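Side-chain contacts in SPbeta prophage-derived aminoglycoside N(3')-acetyltransferase-like protein YokD (Bacillus subtilis, PDB 2NYG), which binds coenzyme A as a homodimer of the antibiotic N-acetyltransferase family, probably acetylates aminoglycoside-like substrates and may contribute to antibiotic resistance: residues S180-C183 with F184-A187; E260-F263 with I264-S268; V239-G243 with S244-R248; P99-S103 with N104-T108. All blocks are in the same frame, centred on the assembly; numbering follows the deposited sequence.

Contact 1. Residues S180-C183 with F184-A187; sequences SSTC and FHLA. With COA (coenzyme A), chain G.
The loop after strand 170-174 winds into the short helix 183-187 at this contact, with S181, T182 and C183 each meeting a residue three places on or nearer. At the pocket end, S180 OG makes a weak 3.4 Å hydrogen bond to O9P, a carbonyl oxygen in the pantetheine arm of coenzyme A. An inverse gamma turn centred on S181 then bends the chain away from the cofactor and into the helix. Here the backbone bonds run from residue i+3 to residue i: F184 N to S181 O, H185 N to T182 O and L186 N to C183 O. The last two donors stand well above the planes of their acceptor carbonyls, in keeping with a tightly wound, weakly bonded turn.

S181 and C183 both approach the F184 ring from the same side of its plane: S181 CB makes an off-centre CH-pi contact 4.3 Å from the ring centroid, while C183 SG comes in obliquely in a sulfur-aromatic contact at 4.5 Å. The thiol is brought there by a chi1 of 65°, which sets SG between its own backbone N and carbonyl carbon. T182 and H185 meet at an angle through carbon, T182 CG2 lying 4.0 Å from H185 CD2. The imidazole's ND1 is hydrogen-bonded to E188, and the edge-to-face approach of F224 further confines the ring.

S181 to A187 are all buried. S181 and C183 pack on strand 170-174, C183, F184 and A187 reach helix 252-268, and L186 turns to L161 and Y165 of helix 160-166.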
# COMPACT_ATOMS: atom_id res chain seq x y z
N SER A 180 -12.84 13.86 -9.42
CA SER A 180 -11.57 13.12 -9.35
C SER A 180 -10.86 13.03 -10.67
O SER A 180 -9.79 12.45 -10.73
CB SER A 180 -11.80 11.68 -8.88
OG SER A 180 -12.47 11.60 -7.64
N SER A 181 -11.44 13.56 -11.74
CA SER A 181 -10.83 13.48 -13.07
C SER A 181 -9.60 14.33 -13.25
O SER A 181 -9.65 15.38 -13.87
CB SER A 181 -11.81 13.87 -14.17
OG SER A 181 -12.53 12.74 -14.61
N THR A 182 -8.48 13.84 -12.75
CA THR A 182 -7.23 14.57 -12.85
C THR A 182 -6.94 15.18 -14.23
O THR A 182 -6.28 16.21 -14.30
CB THR A 182 -6.06 13.65 -12.46
OG1 THR A 182 -6.23 13.24 -11.10
CG2 THR A 182 -4.75 14.39 -12.56
N CYS A 183 -7.43 14.57 -15.30
CA CYS A 183 -7.14 15.10 -16.63
C CYS A 183 -7.54 16.56 -16.81
O CYS A 183 -6.88 17.31 -17.54
CB CYS A 183 -7.81 14.24 -17.71
SG CYS A 183 -9.60 14.26 -17.66
N PHE A 184 -8.62 16.99 -16.16
CA PHE A 184 -9.07 18.37 -16.27
C PHE A 184 -8.01 19.40 -15.89
O PHE A 184 -7.95 20.47 -16.50
CB PHE A 184 -10.33 18.58 -15.43
CG PHE A 184 -11.55 17.94 -16.01
CD1 PHE A 184 -12.60 17.55 -15.20
CD2 PHE A 184 -11.64 17.72 -17.39
CE1 PHE A 184 -13.73 16.94 -15.75
CE2 PHE A 184 -12.75 17.11 -17.94
CZ PHE A 184 -13.80 16.72 -17.12
N HIS A 185 -7.20 19.09 -14.88
CA HIS A 185 -6.15 20.00 -14.46
C HIS A 185 -5.38 20.48 -15.68
O HIS A 185 -4.98 21.63 -15.74
CB HIS A 185 -5.16 19.33 -13.50
CG HIS A 185 -5.66 19.17 -12.10
ND1 HIS A 185 -6.00 20.24 -11.30
CD2 HIS A 185 -5.82 18.07 -11.33
CE1 HIS A 185 -6.35 19.80 -10.10
NE2 HIS A 185 -6.24 18.49 -10.09
N LEU A 186 -5.14 19.59 -16.65
CA LEU A 186 -4.40 19.97 -17.84
C LEU A 186 -5.00 21.20 -18.55
O LEU A 186 -4.26 22.08 -19.00
CB LEU A 186 -4.31 18.80 -18.82
CG LEU A 186 -3.62 19.03 -20.17
CD1 LEU A 186 -2.15 19.43 -20.01
CD2 LEU A 186 -3.75 17.76 -20.99
N ALA A 187 -6.32 21.25 -18.66
CA ALA A 187 -6.98 22.39 -19.29
C ALA A 187 -6.61 23.70 -18.58
O ALA A 187 -6.48 24.75 -19.22
CB ALA A 187 -8.48 22.18 -19.29
N1A COA G . -14.19 -5.34 -1.79
C2A COA G . -14.76 -4.07 -1.64
N3A COA G . -14.23 -3.21 -0.70
C4A COA G . -13.16 -3.59 0.08
C5A COA G . -12.55 -4.85 -0.05
C6A COA G . -13.08 -5.74 -0.99
N6A COA G . -12.56 -6.95 -1.16
N7A COA G . -11.52 -4.93 0.85
C8A COA G . -11.48 -3.75 1.53
N9A COA G . -12.50 -2.91 1.04
C1B COA G . -12.89 -1.54 1.44
C2B COA G . -12.38 -1.02 2.82
O2B COA G . -13.03 -1.62 3.96
C3B COA G . -12.64 0.47 2.71
O3B COA G . -14.03 0.61 3.15
P3B COA G . -14.56 1.68 4.27
O7A COA G . -13.39 2.56 4.77
O8A COA G . -15.08 0.93 5.48
O9A COA G . -15.67 2.50 3.65
C4B COA G . -12.44 0.79 1.21
O4B COA G . -12.59 -0.47 0.52
C5B COA G . -11.04 1.39 0.85
O5B COA G . -11.04 1.63 -0.59
P1A COA G . -10.54 3.01 -1.17
O1A COA G . -10.66 3.04 -2.66
O2A COA G . -9.09 3.28 -0.73
O3A COA G . -11.47 4.02 -0.44
P2A COA G . -13.00 4.34 -0.80
O4A COA G . -13.82 4.03 0.40
O5A COA G . -13.53 3.55 -2.00
O6A COA G . -12.83 5.92 -1.14
CBP COA G . -11.76 7.39 -2.91
CCP COA G . -12.90 6.41 -2.49
CDP COA G . -11.17 8.10 -1.67
CEP COA G . -10.71 6.55 -3.66
CAP COA G . -12.41 8.55 -3.74
OAP COA G . -13.83 8.32 -3.77
C9P COA G . -11.91 8.67 -5.21
O9P COA G . -12.87 8.53 -6.16
N8P COA G . -10.63 8.89 -5.60
C7P COA G . -10.22 8.80 -7.02
C6P COA G . -8.93 8.05 -7.35

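Contact 2. Residues E260-F263 with I264-S268; sequences EKWF and INNDS
W262 and N266 stack one turn apart near the C-terminal end of helix 252-268. The N266 amide lies over one face of the indole with the two planes only 12° apart, but it is displaced toward the rim: CG stands 4.0 Å above the ring plane, and ND2 comes 3.8 Å from W262 CH2 on the benzo part of the indole. With W262 CG trans to the backbone N (chi1 -172°) the indole stands out from the helix, and the N266 side chain leans back over it. On a neighbouring line of the helix E260 and I264 run side by side in the same direction, and the aliphatic part of the glutamate does the touching, with E260 CG 3.5 Å from I264 CD1.

Behind these side chains the backbone changes its pattern of bonding. I264 N to E260 O (2.7 Å) and N265 N to K261 O (2.9 Å) are nearly straight alpha-helical bonds. F263 O, by contrast, accepts two donors from the same face of its carbonyl plane, D267 N at 3.1 Å and N266 N at 3.2 Å, the second from far out of that plane. The i+3 bond from N266 N beside the i+4 bond from D267 N is consistent with a locally tighter, 3-10-like winding. The D267 carboxylate is held from outside the helix by a salt bridge from R220 to OD2.

On the side facing the protein, W262 packs against E226, V227 and A230 of helix 224-234 and F263 meets F224 of the same helix, while I264 and F263 lean on I191 in a loop and E260 touches R190.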
# COMPACT_ATOMS: atom_id res chain seq x y z
N GLU A 260 -11.33 23.08 -21.21
CA GLU A 260 -10.71 24.33 -21.60
C GLU A 260 -11.80 25.34 -21.95
O GLU A 260 -11.87 26.41 -21.37
CB GLU A 260 -9.76 24.09 -22.79
CG GLU A 260 -9.29 25.35 -23.49
CD GLU A 260 -8.16 25.07 -24.46
OE1 GLU A 260 -8.19 24.00 -25.10
OE2 GLU A 260 -7.25 25.91 -24.58
N LYS A 261 -12.66 24.97 -22.89
CA LYS A 261 -13.73 25.85 -23.32
C LYS A 261 -14.67 26.30 -22.21
O LYS A 261 -14.96 27.49 -22.07
CB LYS A 261 -14.50 25.20 -24.46
CG LYS A 261 -13.63 25.07 -25.69
CD LYS A 261 -14.32 24.43 -26.86
CE LYS A 261 -13.42 24.50 -28.07
NZ LYS A 261 -14.10 24.04 -29.30
N TRP A 262 -15.14 25.35 -21.40
CA TRP A 262 -16.01 25.68 -20.28
C TRP A 262 -15.30 26.75 -19.44
O TRP A 262 -15.89 27.75 -19.07
CB TRP A 262 -16.29 24.44 -19.44
CG TRP A 262 -17.32 24.64 -18.38
CD1 TRP A 262 -18.63 24.29 -18.43
CD2 TRP A 262 -17.11 25.21 -17.08
NE1 TRP A 262 -19.26 24.60 -17.25
CE2 TRP A 262 -18.35 25.16 -16.40
CE3 TRP A 262 -16.00 25.75 -16.42
CZ2 TRP A 262 -18.51 25.64 -15.09
CZ3 TRP A 262 -16.15 26.22 -15.13
CH2 TRP A 262 -17.40 26.16 -14.48
N PHE A 263 -14.02 26.52 -19.14
CA PHE A 263 -13.24 27.48 -18.36
C PHE A 263 -13.09 28.83 -19.07
O PHE A 263 -13.35 29.87 -18.47
CB PHE A 263 -11.82 26.94 -18.08
CG PHE A 263 -11.74 25.90 -17.00
CD1 PHE A 263 -12.36 26.11 -15.77
CD2 PHE A 263 -11.02 24.73 -17.18
CE1 PHE A 263 -12.26 25.18 -14.75
CE2 PHE A 263 -10.92 23.79 -16.17
CZ PHE A 263 -11.54 24.01 -14.95
N ILE A 264 -12.67 28.80 -20.33
CA ILE A 264 -12.47 30.02 -21.10
C ILE A 264 -13.71 30.91 -21.18
O ILE A 264 -13.64 32.12 -20.94
CB ILE A 264 -12.00 29.70 -22.55
CG1 ILE A 264 -10.62 29.07 -22.54
CG2 ILE A 264 -11.97 30.98 -23.38
CD1 ILE A 264 -10.08 28.72 -23.92
N ASN A 265 -14.83 30.30 -21.53
CA ASN A 265 -16.07 31.05 -21.67
C ASN A 265 -16.78 31.33 -20.37
O ASN A 265 -17.76 32.07 -20.33
CB ASN A 265 -17.02 30.30 -22.62
CG ASN A 265 -16.56 30.34 -24.08
OD1 ASN A 265 -16.20 31.39 -24.59
ND2 ASN A 265 -16.55 29.18 -24.74
N ASN A 266 -16.30 30.76 -19.28
CA ASN A 266 -16.99 31.01 -18.03
C ASN A 266 -16.28 32.04 -17.19
O ASN A 266 -16.88 32.59 -16.28
CB ASN A 266 -17.11 29.74 -17.25
CG ASN A 266 -18.55 29.35 -16.97
OD1 ASN A 266 -19.30 28.96 -17.86
ND2 ASN A 266 -18.93 29.44 -15.71
N ASP A 267 -14.98 32.31 -17.44
CA ASP A 267 -14.28 33.34 -16.67
C ASP A 267 -14.27 34.62 -17.50
O ASP A 267 -14.02 35.70 -16.98
CB ASP A 267 -12.81 32.97 -16.34
CG ASP A 267 -12.67 31.58 -15.76
OD1 ASP A 267 -13.58 31.17 -14.97
OD2 ASP A 267 -11.66 30.90 -16.08
N SER A 268 -14.55 34.48 -18.80
CA SER A 268 -14.59 35.63 -19.69
C SER A 268 -16.05 36.18 -19.92
O SER A 268 -16.30 37.40 -19.85
CB SER A 268 -13.91 35.25 -21.03
OG SER A 268 -14.84 35.18 -22.07

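Contact 3. Residues V239-G243 with S244-R248; sequences VGKVG and SANCR
K241 runs beside N246 with its extended chain, each methylene meeting the opposite strand in turn. CB lies 3.6 Å from A245 O; CG shares its contact between that oxygen and N246 ND2; CD passes ND2 more loosely, and CE closes on it to 3.4 Å. The neighbour's amide nitrogen therefore rests against the aliphatic shaft of the lysine. Both side chains have chi1 near -70°, setting them pointing the same way from a non-hydrogen-bonded pair.

The two strands form a beta hairpin at the edge of the central mixed sheet, joined by a type II' turn from V242 to A245. G243 fills the turn position with positive phi (81°), readily adopted by glycine. Beside the turn, V242 N donates to A245 O in the carbonyl plane at 3.0 Å, whereas the return bond from A245 N to V242 O is weak. Further along, G240 and C247 exchange a second pair of backbone bonds.

Side chains on the other face are apolar: V242 CG2 packs 3.5 Å from C247 SG, and both residues touch L174 of strand 170-174. Helix 15-25 adds I18 and L22 against V242. The turn itself approaches the cofactor site, A245 touching S41 of the coenzyme A binding loop and the S244 side chain lying about 8 Å from the bound cofactor. At the far end of the hairpin, the R248 guanidinium forms salt bridges with E232 and D177.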
# COMPACT_ATOMS: atom_id res chain seq x y z
N VAL A 239 -21.61 4.52 -19.93
CA VAL A 239 -21.95 4.38 -18.52
C VAL A 239 -22.30 2.91 -18.29
O VAL A 239 -22.80 2.23 -19.18
CB VAL A 239 -23.14 5.30 -18.13
CG1 VAL A 239 -23.52 5.11 -16.67
CG2 VAL A 239 -22.77 6.75 -18.36
N GLY A 240 -22.02 2.42 -17.09
CA GLY A 240 -22.30 1.04 -16.78
C GLY A 240 -21.67 0.61 -15.46
O GLY A 240 -20.69 1.20 -15.02
N LYS A 241 -22.24 -0.43 -14.85
CA LYS A 241 -21.76 -0.92 -13.57
C LYS A 241 -20.65 -1.98 -13.60
O LYS A 241 -20.71 -2.93 -14.38
CB LYS A 241 -22.93 -1.47 -12.76
CG LYS A 241 -23.80 -0.40 -12.14
CD LYS A 241 -24.82 -1.03 -11.20
CE LYS A 241 -25.72 0.03 -10.59
NZ LYS A 241 -26.92 -0.59 -9.95
N VAL A 242 -19.65 -1.79 -12.75
CA VAL A 242 -18.56 -2.74 -12.59
C VAL A 242 -18.77 -3.23 -11.16
O VAL A 242 -18.31 -2.62 -10.19
CB VAL A 242 -17.18 -2.08 -12.71
CG1 VAL A 242 -16.11 -3.03 -12.27
CG2 VAL A 242 -16.95 -1.66 -14.14
N GLY A 243 -19.49 -4.34 -11.04
CA GLY A 243 -19.82 -4.85 -9.72
C GLY A 243 -21.00 -4.01 -9.27
O GLY A 243 -22.03 -3.94 -9.95
N SER A 244 -20.89 -3.35 -8.12
CA SER A 244 -22.01 -2.51 -7.69
C SER A 244 -21.65 -1.03 -7.82
O SER A 244 -22.42 -0.16 -7.43
CB SER A 244 -22.42 -2.87 -6.25
OG SER A 244 -21.37 -2.65 -5.35
N ALA A 245 -20.49 -0.75 -8.41
CA ALA A 245 -20.03 0.62 -8.62
C ALA A 245 -20.49 1.17 -9.95
O ALA A 245 -20.54 0.45 -10.94
CB ALA A 245 -18.51 0.68 -8.54
N ASN A 246 -20.82 2.45 -9.97
CA ASN A 246 -21.28 3.14 -11.18
C ASN A 246 -20.09 3.69 -11.90
O ASN A 246 -19.29 4.42 -11.32
CB ASN A 246 -22.24 4.28 -10.82
CG ASN A 246 -23.57 3.77 -10.32
OD1 ASN A 246 -23.96 4.03 -9.19
ND2 ASN A 246 -24.27 3.04 -11.18
N CYS A 247 -19.96 3.36 -13.17
CA CYS A 247 -18.79 3.82 -13.90
C CYS A 247 -19.05 4.51 -15.23
O CYS A 247 -20.11 4.37 -15.85
CB CYS A 247 -17.86 2.63 -14.19
SG CYS A 247 -17.58 1.50 -12.83
N ARG A 248 -18.06 5.29 -15.65
CA ARG A 248 -18.16 5.90 -16.94
C ARG A 248 -16.79 5.93 -17.56
O ARG A 248 -15.79 6.13 -16.88
CB ARG A 248 -18.80 7.28 -16.90
CG ARG A 248 -18.30 8.25 -15.90
CD ARG A 248 -19.27 9.42 -15.93
NE ARG A 248 -19.40 10.06 -14.63
CZ ARG A 248 -20.56 10.34 -14.04
NH1 ARG A 248 -21.70 10.03 -14.63
NH2 ARG A 248 -20.56 10.92 -12.85

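Contact 4. Residues P99-S103 with N104-T108; sequences PAYNS and NYTPT
The N102 amide and the Y105 ring stack with their planes 14° apart, N102 lying over one face of the tyrosine. N102 CB stands 3.5 Å from the Y105 ring centroid as a CH-pi contact, displaced toward CZ, and N102 CG comes 3.3 Å from Y105 CE2, so the amide continues along the CE2 side of the ring. The Y101 ring carries the backbone N of S103 over one face, near its rim, while the T106 hydroxyl approaches it obliquely, OG1 lying 3.4 Å from CD1.

N102 is also the hub of the polar contacts. With its CG trans to the backbone N (chi1 -170°), OD1 accepts N104 N at 2.9 Å in the carbonyl plane, on a lone pair, closing an Asx turn. Its main-chain oxygen takes two donors, Y105 N from above the carbonyl plane and T106 N almost end-on. The chain is tied back a third way by an almost straight bond (172°) from N102 N to T106 OG1, and one water joins that hydroxyl to A100 O, 2.8 Å from each.

The bond to OD1 restrains the amide's rotation, consistent with its lying nearly parallel to the Y105 ring, while the bonds at N102 N and O fix the backbone turn. This would be expected to steady Y105 where it stacks with Y122 of the second subunit.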
# COMPACT_ATOMS: atom_id res chain seq x y z
N PRO A 99 11.24 13.56 5.08
CA PRO A 99 11.90 12.62 4.16
C PRO A 99 11.64 13.04 2.73
O PRO A 99 10.51 13.34 2.36
CB PRO A 99 11.23 11.29 4.49
CG PRO A 99 10.98 11.41 5.96
CD PRO A 99 10.45 12.84 6.09
N ALA A 100 12.70 13.07 1.93
CA ALA A 100 12.57 13.43 0.54
C ALA A 100 11.69 12.41 -0.20
O ALA A 100 11.54 11.27 0.22
CB ALA A 100 13.93 13.50 -0.09
N TYR A 101 11.12 12.86 -1.32
CA TYR A 101 10.27 12.02 -2.14
C TYR A 101 11.08 10.99 -2.92
O TYR A 101 12.10 11.30 -3.50
CB TYR A 101 9.51 12.88 -3.15
CG TYR A 101 8.82 12.08 -4.23
CD1 TYR A 101 7.66 11.37 -3.94
CD2 TYR A 101 9.36 11.99 -5.52
CE1 TYR A 101 7.04 10.59 -4.90
CE2 TYR A 101 8.76 11.21 -6.50
CZ TYR A 101 7.59 10.50 -6.18
OH TYR A 101 6.97 9.69 -7.11
N ASN A 102 10.60 9.75 -2.93
CA ASN A 102 11.29 8.70 -3.67
C ASN A 102 10.23 7.89 -4.41
O ASN A 102 9.32 7.34 -3.78
CB ASN A 102 12.07 7.82 -2.69
CG ASN A 102 13.00 6.85 -3.38
OD1 ASN A 102 12.55 5.95 -4.08
ND2 ASN A 102 14.29 7.05 -3.21
N SER A 103 10.33 7.81 -5.73
CA SER A 103 9.36 7.06 -6.52
C SER A 103 9.16 5.63 -6.03
O SER A 103 8.12 5.02 -6.27
CB SER A 103 9.81 6.97 -7.98
OG SER A 103 10.21 8.23 -8.47
N ASN A 104 10.15 5.08 -5.35
CA ASN A 104 10.04 3.70 -4.91
C ASN A 104 9.33 3.44 -3.59
O ASN A 104 8.98 2.29 -3.29
CB ASN A 104 11.43 3.07 -4.93
CG ASN A 104 12.05 3.13 -6.32
OD1 ASN A 104 13.03 3.84 -6.55
ND2 ASN A 104 11.47 2.39 -7.26
N TYR A 105 9.09 4.48 -2.80
CA TYR A 105 8.42 4.26 -1.54
C TYR A 105 7.49 5.32 -0.97
O TYR A 105 6.72 5.01 -0.08
CB TYR A 105 9.43 3.86 -0.46
CG TYR A 105 10.61 4.79 -0.27
CD1 TYR A 105 10.49 5.99 0.43
CD2 TYR A 105 11.87 4.43 -0.74
CE1 TYR A 105 11.60 6.81 0.66
CE2 TYR A 105 12.99 5.24 -0.52
CZ TYR A 105 12.85 6.43 0.18
OH TYR A 105 13.97 7.20 0.40
N THR A 106 7.53 6.55 -1.46
CA THR A 106 6.64 7.57 -0.90
C THR A 106 5.15 7.23 -1.05
O THR A 106 4.58 7.34 -2.14
CB THR A 106 6.91 8.95 -1.52
OG1 THR A 106 8.29 9.29 -1.32
CG2 THR A 106 6.02 9.99 -0.86
N PRO A 107 4.50 6.83 0.05
CA PRO A 107 3.08 6.47 0.02
C PRO A 107 2.15 7.52 -0.62
O PRO A 107 2.28 8.72 -0.39
CB PRO A 107 2.77 6.22 1.49
CG PRO A 107 3.73 7.12 2.21
CD PRO A 107 5.00 6.94 1.43
N THR A 108 1.21 7.05 -1.43
CA THR A 108 0.26 7.94 -2.09
C THR A 108 -0.69 8.52 -1.05
O THR A 108 -0.90 7.93 0.01
CB THR A 108 -0.64 7.22 -3.12
OG1 THR A 108 -1.39 6.20 -2.46
CG2 THR A 108 0.18 6.59 -4.21
O HOH W 1 9.39 9.85 1.19

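How the contacts relate
From the N terminus the four contacts follow in the order 4, 1, 3, 2; all are local and in series, so none nests within or crosses another. Contact 4 turns the long loop between helices 93-96 and 114-119 and faces the second subunit. Contact 1 carries the chain from the coenzyme A pocket into helix 183-187. Contact 3 closes the hairpin at the edge of the central sheet, and its second strand leads directly into helix 252-268, which bears contact 2. Contacts 1 and 2 touch through A187, packed on E260 and F263. Contact 4 lies across the chain's centre from contacts 2 and 3.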